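Local coordinates for putative endonuclease/exonuclease/phosphatase family protein (Bacteroides vulgatus ATCC 8482, PDB 3G6S) that probably cleaves phosphodiester bonds in nucleic acids, perhaps as an endonuclease or 3'-5' RNA exonuclease of the DNase I-like endonuclease/exonuclease/phosphatase family, at residues L98-D103 and M108-V113; A146-A151 and A178-E183; L153-I158 and T186-V191. One frame throughout, in Å; residues are numbered along the deposited sequence.

Contact 1: L98-D103 and M108-V113; sequences LAENPD and MGWDAV
Glu100 meets Trp110 through a hydrogen bond and through its carboxylate lying against the indole. In the bond, Trp110 N gives its hydrogen to Glu100 OE1 at 2.8 Å, reaching the syn lone pair along a bent path of 132°. The Glu100 chain folds at chi2 (72°), which brings the carboxylate back toward Gly109 and Trp110. Its CD then stands 3.6 Å above the indole plane, displaced toward the rim, with the carboxylate turned 49° from the ring. OE1 therefore hangs over a ring face; although it is 3.0 Å from Trp110 NE1, the angle is too poor for a second hydrogen bond. Both segments belong to the long connection between strands 88-97 and 117-125 in one sheet of the DNase I-like fold. Gly109 to Ala112 form a type II' beta turn, with Trp110 at its second position. Backbone packing brings Ala99 CA within 4.0 Å of Gly109 CA, an approach helped by the lack of a side chain on the glycine. Ala99 CB lies 3.8 Å from that same Gly109 CA. On the ring's far end, Trp110 CZ3 is 3.7 Å from Leu98 O, while the indole also rests on Ala146 and Gln149 of helix 144-161. An alanine at Trp110 could keep the backbone N-H, but would probably remove the surface under the Glu100 side chain, leaving its carboxylate freer to turn, and open a gap against that helix.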
loop_
_atom_site.group_PDB
_atom_site.type_symbol
_atom_site.label_atom_id
_atom_site.label_comp_id
_atom_site.label_asym_id
_atom_site.label_seq_id
_atom_site.Cartn_x
_atom_site.Cartn_y
_atom_site.Cartn_z
ATOM N N LEU A 98 7.069 9.490 -8.682
ATOM C CA LEU A 98 5.841 10.176 -9.058
ATOM C C LEU A 98 6.190 11.622 -9.406
ATOM O O LEU A 98 6.111 12.523 -8.567
ATOM C CB LEU A 98 4.819 10.124 -7.908
ATOM C CG LEU A 98 4.416 8.723 -7.397
ATOM C CD1 LEU A 98 3.268 8.841 -6.390
ATOM C CD2 LEU A 98 3.984 7.844 -8.567
ATOM N N ALA A 99 6.595 11.819 -10.657
ATOM C CA ALA A 99 6.984 13.128 -11.161
ATOM C C ALA A 99 6.929 13.141 -12.684
ATOM O O ALA A 99 6.563 12.150 -13.306
ATOM C CB ALA A 99 8.398 13.472 -10.682
ATOM N N GLU A 100 7.297 14.273 -13.271
ATOM C CA GLU A 100 7.288 14.441 -14.715
ATOM C C GLU A 100 8.176 13.402 -15.396
ATOM O O GLU A 100 7.956 13.044 -16.553
ATOM C CB GLU A 100 7.739 15.859 -15.062
ATOM C CG GLU A 100 6.831 16.951 -14.470
ATOM C CD GLU A 100 6.963 17.117 -12.948
ATOM O OE1 GLU A 100 6.092 17.782 -12.345
ATOM O OE2 GLU A 100 7.936 16.606 -12.353
ATOM N N ASN A 101 9.178 12.922 -14.667
ATOM C CA ASN A 101 10.086 11.899 -15.176
ATOM C C ASN A 101 10.264 10.822 -14.111
ATOM O O ASN A 101 11.125 10.931 -13.240
ATOM C CB ASN A 101 11.451 12.487 -15.508
ATOM C CG ASN A 101 12.391 11.448 -16.087
ATOM O OD1 ASN A 101 13.605 11.651 -16.154
ATOM N ND2 ASN A 101 11.827 10.322 -16.521
ATOM N N PRO A 102 9.455 9.756 -14.176
ATOM C CA PRO A 102 9.536 8.668 -13.199
ATOM C C PRO A 102 10.876 7.941 -13.122
ATOM O O PRO A 102 11.081 7.115 -12.233
ATOM C CB PRO A 102 8.392 7.746 -13.621
ATOM C CG PRO A 102 8.314 7.964 -15.100
ATOM C CD PRO A 102 8.440 9.464 -15.203
ATOM N N ASP A 103 11.794 8.249 -14.033
ATOM C CA ASP A 103 13.100 7.589 -14.034
ATOM C C ASP A 103 14.175 8.414 -13.332
ATOM O O ASP A 103 15.275 7.926 -13.096
ATOM C CB ASP A 103 13.540 7.278 -15.471
ATOM C CG ASP A 103 12.722 6.165 -16.110
ATOM O OD1 ASP A 103 12.902 5.920 -17.327
ATOM O OD2 ASP A 103 11.907 5.530 -15.398
HETATM N N MSE A 108 11.234 15.333 -7.416
HETATM C CA MSE A 108 9.897 15.680 -6.955
HETATM C C MSE A 108 9.031 15.982 -8.171
HETATM O O MSE A 108 9.525 15.965 -9.298
HETATM C CB MSE A 108 9.943 16.893 -6.030
HETATM C CG MSE A 108 10.359 16.563 -4.608
HETATM SE SE MSE A 108 10.191 18.098 -3.425
HETATM C CE MSE A 108 8.309 18.421 -3.609
ATOM N N GLY A 109 7.748 16.251 -7.956
ATOM C CA GLY A 109 6.889 16.532 -9.090
ATOM C C GLY A 109 5.687 17.418 -8.831
ATOM O O GLY A 109 4.983 17.244 -7.841
ATOM N N TRP A 110 5.460 18.378 -9.721
ATOM C CA TRP A 110 4.317 19.274 -9.610
ATOM C C TRP A 110 4.163 19.920 -8.228
ATOM O O TRP A 110 5.142 20.312 -7.600
ATOM C CB TRP A 110 3.056 18.487 -9.966
ATOM C CG TRP A 110 3.181 17.736 -11.255
ATOM C CD1 TRP A 110 3.129 18.259 -12.517
ATOM C CD2 TRP A 110 3.417 16.328 -11.414
ATOM N NE1 TRP A 110 3.316 17.267 -13.452
ATOM C CE2 TRP A 110 3.493 16.070 -12.803
ATOM C CE3 TRP A 110 3.566 15.257 -10.518
ATOM C CZ2 TRP A 110 3.721 14.786 -13.320
ATOM C CZ3 TRP A 110 3.792 13.977 -11.033
ATOM C CH2 TRP A 110 3.863 13.757 -12.421
ATOM N N ASP A 111 2.917 20.017 -7.768
ATOM C CA ASP A 111 2.571 20.607 -6.475
ATOM C C ASP A 111 3.276 19.946 -5.297
ATOM O O ASP A 111 3.272 20.481 -4.190
ATOM C CB ASP A 111 1.065 20.495 -6.242
ATOM C CG ASP A 111 0.259 21.280 -7.237
ATOM O OD1 ASP A 111 0.662 21.337 -8.417
ATOM O OD2 ASP A 111 -0.794 21.829 -6.847
ATOM N N ALA A 112 3.856 18.776 -5.536
ATOM C CA ALA A 112 4.538 18.008 -4.497
ATOM C C ALA A 112 5.281 18.833 -3.447
ATOM O O ALA A 112 5.812 19.907 -3.732
ATOM C CB ALA A 112 5.492 17.006 -5.136
ATOM N N VAL A 113 5.301 18.312 -2.224
ATOM C CA VAL A 113 5.983 18.956 -1.110
ATOM C C VAL A 113 7.100 18.036 -0.621
ATOM O O VAL A 113 8.067 18.484 -0.003
ATOM C CB VAL A 113 5.004 19.249 0.051
ATOM C CG1 VAL A 113 5.770 19.600 1.309
ATOM C CG2 VAL A 113 4.091 20.401 -0.328
#

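Contact 2: A146-A151 and A178-E183; sequences ARRQSA and ASDAYE
Arg147 and Arg148 on one helix face Asp180 and Ala181 in the first turn of another. Ser179, just before that turn, is the N-cap of helix 180-186: its OG accepts from Tyr182 N at 3.3 Å, with an angle of 155°, and the same hydroxyl is bonded to Thr176 O. Asp180 comes next and divides its two carboxylate oxygens between neighbouring arginines. OD2 makes a long salt bridge to Arg148 NE, 3.5 Å away. It approaches the guanidinium at its edge, in plane, whereas the carboxylate as a whole is turned 49° from that plane and the two side chains cross at about a right angle. Arg148 reaches this place with CG anti to the backbone N (chi1 175°) and a bend at chi3. The other oxygen, Asp180 OD1, works through a water that donates to it at 2.9 Å and accepts from Arg147 NE at 3.0 Å. That water also sits at the edge of its guanidinium, in plane, while Arg147 NH1 is bonded directly to Asp140 O. Helix 144-161, which carries both arginines, is the crossover helix of a beta-alpha-beta unit joining the adjacent parallel strands 131-138 and 167-172. Ala181 then brings the backbones together: its CA is 4.9 Å from Arg148 CA, close spacing that its small side chain permits. The Ala181 methyl CB packs 3.8 Å from Arg147 CB, against the aliphatic base of that chain. Farther along helix 180-186, Thr184 is met by the side chains of both Arg148 and Ala151.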
loop_
_atom_site.group_PDB
_atom_site.type_symbol
_atom_site.label_atom_id
_atom_site.label_comp_id
_atom_site.label_asym_id
_atom_site.label_seq_id
_atom_site.Cartn_x
_atom_site.Cartn_y
_atom_site.Cartn_z
ATOM N N ALA A 146 -0.055 17.157 -8.327
ATOM C CA ALA A 146 0.827 15.996 -8.221
ATOM C C ALA A 146 0.010 14.728 -8.016
ATOM O O ALA A 146 0.302 13.687 -8.613
ATOM C CB ALA A 146 1.806 16.173 -7.073
ATOM N N ARG A 147 -1.019 14.813 -7.176
ATOM C CA ARG A 147 -1.853 13.648 -6.928
ATOM C C ARG A 147 -2.574 13.181 -8.182
ATOM O O ARG A 147 -2.611 11.978 -8.468
ATOM C CB ARG A 147 -2.873 13.923 -5.823
ATOM C CG ARG A 147 -2.316 13.738 -4.430
ATOM C CD ARG A 147 -3.435 13.615 -3.425
ATOM N NE ARG A 147 -4.298 14.793 -3.383
ATOM C CZ ARG A 147 -3.962 15.950 -2.817
ATOM N NH1 ARG A 147 -2.776 16.097 -2.243
ATOM N NH2 ARG A 147 -4.826 16.957 -2.812
ATOM N N ARG A 148 -3.142 14.121 -8.933
ATOM C CA ARG A 148 -3.856 13.765 -10.150
ATOM C C ARG A 148 -2.901 13.122 -11.147
ATOM O O ARG A 148 -3.260 12.157 -11.825
ATOM C CB ARG A 148 -4.498 14.993 -10.796
ATOM C CG ARG A 148 -5.147 14.663 -12.140
ATOM C CD ARG A 148 -5.554 15.896 -12.943
ATOM N NE ARG A 148 -6.838 16.465 -12.540
ATOM C CZ ARG A 148 -7.528 17.327 -13.287
ATOM N NH1 ARG A 148 -7.048 17.708 -14.464
ATOM N NH2 ARG A 148 -8.693 17.813 -12.866
ATOM N N GLN A 149 -1.686 13.656 -11.232
ATOM C CA GLN A 149 -0.693 13.126 -12.155
ATOM C C GLN A 149 -0.178 11.768 -11.720
ATOM O O GLN A 149 0.041 10.884 -12.553
ATOM C CB GLN A 149 0.485 14.099 -12.306
ATOM C CG GLN A 149 0.156 15.360 -13.087
ATOM C CD GLN A 149 -0.560 15.058 -14.397
ATOM O OE1 GLN A 149 -0.125 14.205 -15.174
ATOM N NE2 GLN A 149 -1.665 15.758 -14.644
ATOM N N SER A 150 0.028 11.607 -10.417
ATOM C CA SER A 150 0.520 10.341 -9.870
ATOM C C SER A 150 -0.434 9.195 -10.211
ATOM O O SER A 150 0.001 8.083 -10.517
ATOM C CB SER A 150 0.670 10.444 -8.349
ATOM O OG SER A 150 1.751 11.288 -8.009
ATOM N N ALA A 151 -1.734 9.485 -10.158
ATOM C CA ALA A 151 -2.760 8.500 -10.461
ATOM C C ALA A 151 -2.710 8.092 -11.932
ATOM O O ALA A 151 -2.687 6.906 -12.258
ATOM C CB ALA A 151 -4.123 9.058 -10.112
ATOM N N ALA A 178 -13.779 11.706 -1.415
ATOM C CA ALA A 178 -14.350 12.960 -1.899
ATOM C C ALA A 178 -13.331 13.814 -2.658
ATOM O O ALA A 178 -13.679 14.858 -3.199
ATOM C CB ALA A 178 -14.927 13.755 -0.726
ATOM N N SER A 179 -12.077 13.379 -2.697
ATOM C CA SER A 179 -11.054 14.140 -3.395
ATOM C C SER A 179 -11.175 13.929 -4.893
ATOM O O SER A 179 -11.971 13.108 -5.354
ATOM C CB SER A 179 -9.660 13.712 -2.938
ATOM O OG SER A 179 -9.397 12.363 -3.269
ATOM N N ASP A 180 -10.374 14.668 -5.653
ATOM C CA ASP A 180 -10.394 14.535 -7.096
ATOM C C ASP A 180 -9.464 13.403 -7.512
ATOM O O ASP A 180 -9.742 12.682 -8.462
ATOM C CB ASP A 180 -9.971 15.845 -7.774
ATOM C CG ASP A 180 -8.538 15.813 -8.261
ATOM O OD1 ASP A 180 -7.611 15.984 -7.431
ATOM O OD2 ASP A 180 -8.333 15.603 -9.481
ATOM N N ALA A 181 -8.354 13.242 -6.802
ATOM C CA ALA A 181 -7.423 12.173 -7.140
ATOM C C ALA A 181 -8.168 10.843 -7.068
ATOM O O ALA A 181 -7.965 9.959 -7.895
ATOM C CB ALA A 181 -6.227 12.168 -6.183
ATOM N N TYR A 182 -9.034 10.699 -6.076
ATOM C CA TYR A 182 -9.790 9.469 -5.952
ATOM C C TYR A 182 -10.679 9.308 -7.168
ATOM O O TYR A 182 -10.911 8.195 -7.643
ATOM C CB TYR A 182 -10.648 9.492 -4.694
ATOM C CG TYR A 182 -11.569 8.305 -4.567
ATOM C CD1 TYR A 182 -12.806 8.277 -5.228
ATOM C CD2 TYR A 182 -11.235 7.230 -3.752
ATOM C CE1 TYR A 182 -13.684 7.214 -5.064
ATOM C CE2 TYR A 182 -12.106 6.162 -3.585
ATOM C CZ TYR A 182 -13.323 6.162 -4.234
ATOM O OH TYR A 182 -14.191 5.122 -4.007
ATOM N N GLU A 183 -11.178 10.428 -7.673
ATOM C CA GLU A 183 -12.061 10.402 -8.823
ATOM C C GLU A 183 -11.315 10.129 -10.133
ATOM O O GLU A 183 -11.869 9.514 -11.040
ATOM C CB GLU A 183 -12.826 11.722 -8.900
ATOM C CG GLU A 183 -14.042 11.683 -9.795
ATOM C CD GLU A 183 -13.966 12.716 -10.897
ATOM O OE1 GLU A 183 -14.949 12.863 -11.657
ATOM O OE2 GLU A 183 -12.915 13.385 -11.004
HETATM O O HOH W 1 -6.983 15.350 -4.629
#

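Contact 3: L153-I158 and T186-V191; sequences LIIRKI and TTNEFV
Ile155 and Phe190 mark the nearest approach of the backbones, their CA atoms 7.2 Å apart, so side chains alone bridge helix 153-158 and the irregular segment 186-191. The latter holds an Asx turn at Asn188 and leads from helix 180-186 to strand 193-194; residues 153-158 lie in the second half of the crossover helix 144-161. Ile155 uses two separate branches. Its chi1 of -67° sets CG1 anti to the carbonyl carbon, and the extended chi2 carries CD1 on to Asn188. The two side chains come from opposite directions, and the CD1 methyl rests broadly against the amide, nearest to Asn188 CG at 3.5 Å. Ile155 and Phe190 instead slide past each other in opposite directions, and the other branch, Ile155 CG2, comes to 3.5 Å from Phe190 CB and slightly more from the start of the ring. One helical turn on, Ile158 crosses the phenylalanine at about a right angle and sets its CG2 3.6 Å from Phe190 CZ. The two isoleucine methyls thus touch the phenylalanine at its root and at its far end. Ile158 also packs on Ala167 and Val169 of strand 167-172, and Phe190 on Lys159 and Thr229. The Asx turn is closed by Phe190 N, which donates to Asn188 OD1 at 2.8 Å and a nearly straight 171°, the donor N standing 18° out of the plane of the side-chain carbonyl.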
loop_
_atom_site.group_PDB
_atom_site.type_symbol
_atom_site.label_atom_id
_atom_site.label_comp_id
_atom_site.label_asym_id
_atom_site.label_seq_id
_atom_site.Cartn_x
_atom_site.Cartn_y
_atom_site.Cartn_z
ATOM N N LEU A 153 -0.256 8.422 -13.913
ATOM C CA LEU A 153 1.030 7.793 -14.151
ATOM C C LEU A 153 0.976 6.308 -13.805
ATOM O O LEU A 153 1.473 5.467 -14.554
ATOM C CB LEU A 153 2.104 8.496 -13.321
ATOM C CG LEU A 153 3.487 7.846 -13.215
ATOM C CD1 LEU A 153 4.114 7.695 -14.589
ATOM C CD2 LEU A 153 4.360 8.698 -12.313
ATOM N N ILE A 154 0.362 5.985 -12.674
ATOM C CA ILE A 154 0.246 4.597 -12.250
ATOM C C ILE A 154 -0.556 3.794 -13.268
ATOM O O ILE A 154 -0.157 2.693 -13.648
ATOM C CB ILE A 154 -0.411 4.511 -10.853
ATOM C CG1 ILE A 154 0.558 5.066 -9.809
ATOM C CG2 ILE A 154 -0.795 3.060 -10.519
ATOM C CD1 ILE A 154 -0.051 5.265 -8.435
ATOM N N ILE A 155 -1.675 4.349 -13.721
ATOM C CA ILE A 155 -2.488 3.657 -14.711
ATOM C C ILE A 155 -1.662 3.332 -15.949
ATOM O O ILE A 155 -1.693 2.203 -16.438
ATOM C CB ILE A 155 -3.729 4.484 -15.128
ATOM C CG1 ILE A 155 -4.695 4.610 -13.945
ATOM C CG2 ILE A 155 -4.432 3.818 -16.303
ATOM C CD1 ILE A 155 -6.026 5.253 -14.288
ATOM N N ARG A 156 -0.906 4.305 -16.447
ATOM C CA ARG A 156 -0.071 4.075 -17.630
ATOM C C ARG A 156 0.998 3.001 -17.421
ATOM O O ARG A 156 1.402 2.336 -18.372
ATOM C CB ARG A 156 0.607 5.375 -18.071
ATOM C CG ARG A 156 -0.355 6.469 -18.489
ATOM C CD ARG A 156 0.349 7.459 -19.395
ATOM N NE ARG A 156 1.497 8.088 -18.747
ATOM C CZ ARG A 156 1.408 9.091 -17.875
ATOM N NH1 ARG A 156 0.218 9.583 -17.547
ATOM N NH2 ARG A 156 2.508 9.604 -17.336
ATOM N N LYS A 157 1.455 2.841 -16.180
ATOM C CA LYS A 157 2.475 1.846 -15.866
ATOM C C LYS A 157 1.856 0.458 -15.740
ATOM O O LYS A 157 2.507 -0.544 -16.031
ATOM C CB LYS A 157 3.186 2.210 -14.566
ATOM C CG LYS A 157 3.789 3.614 -14.573
ATOM C CD LYS A 157 4.975 3.748 -15.531
ATOM C CE LYS A 157 6.184 2.968 -15.028
ATOM N NZ LYS A 157 7.408 3.231 -15.829
ATOM N N ILE A 158 0.601 0.396 -15.299
ATOM C CA ILE A 158 -0.073 -0.884 -15.172
ATOM C C ILE A 158 -0.349 -1.423 -16.568
ATOM O O ILE A 158 -0.186 -2.620 -16.813
ATOM C CB ILE A 158 -1.409 -0.770 -14.413
ATOM C CG1 ILE A 158 -1.151 -0.546 -12.923
ATOM C CG2 ILE A 158 -2.230 -2.034 -14.616
ATOM C CD1 ILE A 158 -2.435 -0.173 -12.132
ATOM N N THR A 186 -10.774 6.423 -10.286
ATOM C CA THR A 186 -12.051 5.740 -10.187
ATOM C C THR A 186 -12.891 5.958 -11.447
ATOM O O THR A 186 -13.679 5.091 -11.826
ATOM C CB THR A 186 -12.823 6.252 -8.946
ATOM O OG1 THR A 186 -12.188 5.757 -7.765
ATOM C CG2 THR A 186 -14.272 5.797 -8.953
ATOM N N THR A 187 -12.713 7.099 -12.109
ATOM C CA THR A 187 -13.502 7.401 -13.300
ATOM C C THR A 187 -12.676 7.546 -14.572
ATOM O O THR A 187 -12.985 8.359 -15.450
ATOM C CB THR A 187 -14.324 8.690 -13.091
ATOM O OG1 THR A 187 -13.454 9.834 -13.088
ATOM C CG2 THR A 187 -15.077 8.610 -11.769
ATOM N N ASN A 188 -11.630 6.742 -14.669
ATOM C CA ASN A 188 -10.752 6.762 -15.827
ATOM C C ASN A 188 -11.148 5.665 -16.812
ATOM O O ASN A 188 -11.736 4.652 -16.430
ATOM C CB ASN A 188 -9.310 6.567 -15.367
ATOM C CG ASN A 188 -8.314 6.671 -16.496
ATOM O OD1 ASN A 188 -8.084 5.713 -17.233
ATOM N ND2 ASN A 188 -7.716 7.847 -16.644
ATOM N N GLU A 189 -10.834 5.886 -18.085
ATOM C CA GLU A 189 -11.133 4.931 -19.147
ATOM C C GLU A 189 -10.626 3.536 -18.751
ATOM O O GLU A 189 -11.215 2.524 -19.121
ATOM C CB GLU A 189 -10.477 5.420 -20.434
ATOM C CG GLU A 189 -10.787 4.620 -21.670
ATOM C CD GLU A 189 -10.358 5.359 -22.923
ATOM O OE1 GLU A 189 -9.172 5.760 -23.012
ATOM O OE2 GLU A 189 -11.209 5.542 -23.822
ATOM N N PHE A 190 -9.525 3.495 -18.003
ATOM C CA PHE A 190 -8.966 2.243 -17.497
ATOM C C PHE A 190 -9.626 2.122 -16.123
ATOM O O PHE A 190 -9.266 2.836 -15.181
ATOM C CB PHE A 190 -7.440 2.357 -17.380
ATOM C CG PHE A 190 -6.764 1.107 -16.878
ATOM C CD1 PHE A 190 -6.645 0.863 -15.515
ATOM C CD2 PHE A 190 -6.245 0.172 -17.771
ATOM C CE1 PHE A 190 -6.017 -0.300 -15.046
ATOM C CE2 PHE A 190 -5.613 -1.000 -17.316
ATOM C CZ PHE A 190 -5.498 -1.236 -15.957
ATOM N N VAL A 191 -10.625 1.242 -16.042
ATOM C CA VAL A 191 -11.403 1.022 -14.826
ATOM C C VAL A 191 -10.620 0.461 -13.649
ATOM O O VAL A 191 -9.834 -0.480 -13.785
ATOM C CB VAL A 191 -12.612 0.081 -15.089
ATOM C CG1 VAL A 191 -13.418 -0.111 -13.806
ATOM C CG2 VAL A 191 -13.503 0.663 -16.180
#

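Overall arrangement
Helix 144-161 ties the three contacts together. Contacts 2 and 3 use successive parts of it, with centres about 11 Å apart, to pack against helix 180-186 and then the loop that follows; beyond adjoining in sequence, they do not touch. Contact 1 approaches the same helix from the 98-113 loop. Its centre is about 14 Å from that of contact 2, which it touches where Leu98 CB lies 3.3 Å from Ser150 OG and Trp110 CH2 lies 3.4 Å from Gln149 CB. Contact 3 is about 17 Å from contact 1, centre to centre, and meets it more thinly, through Leu98 CD2 and Leu153 CD2 at 3.9 Å.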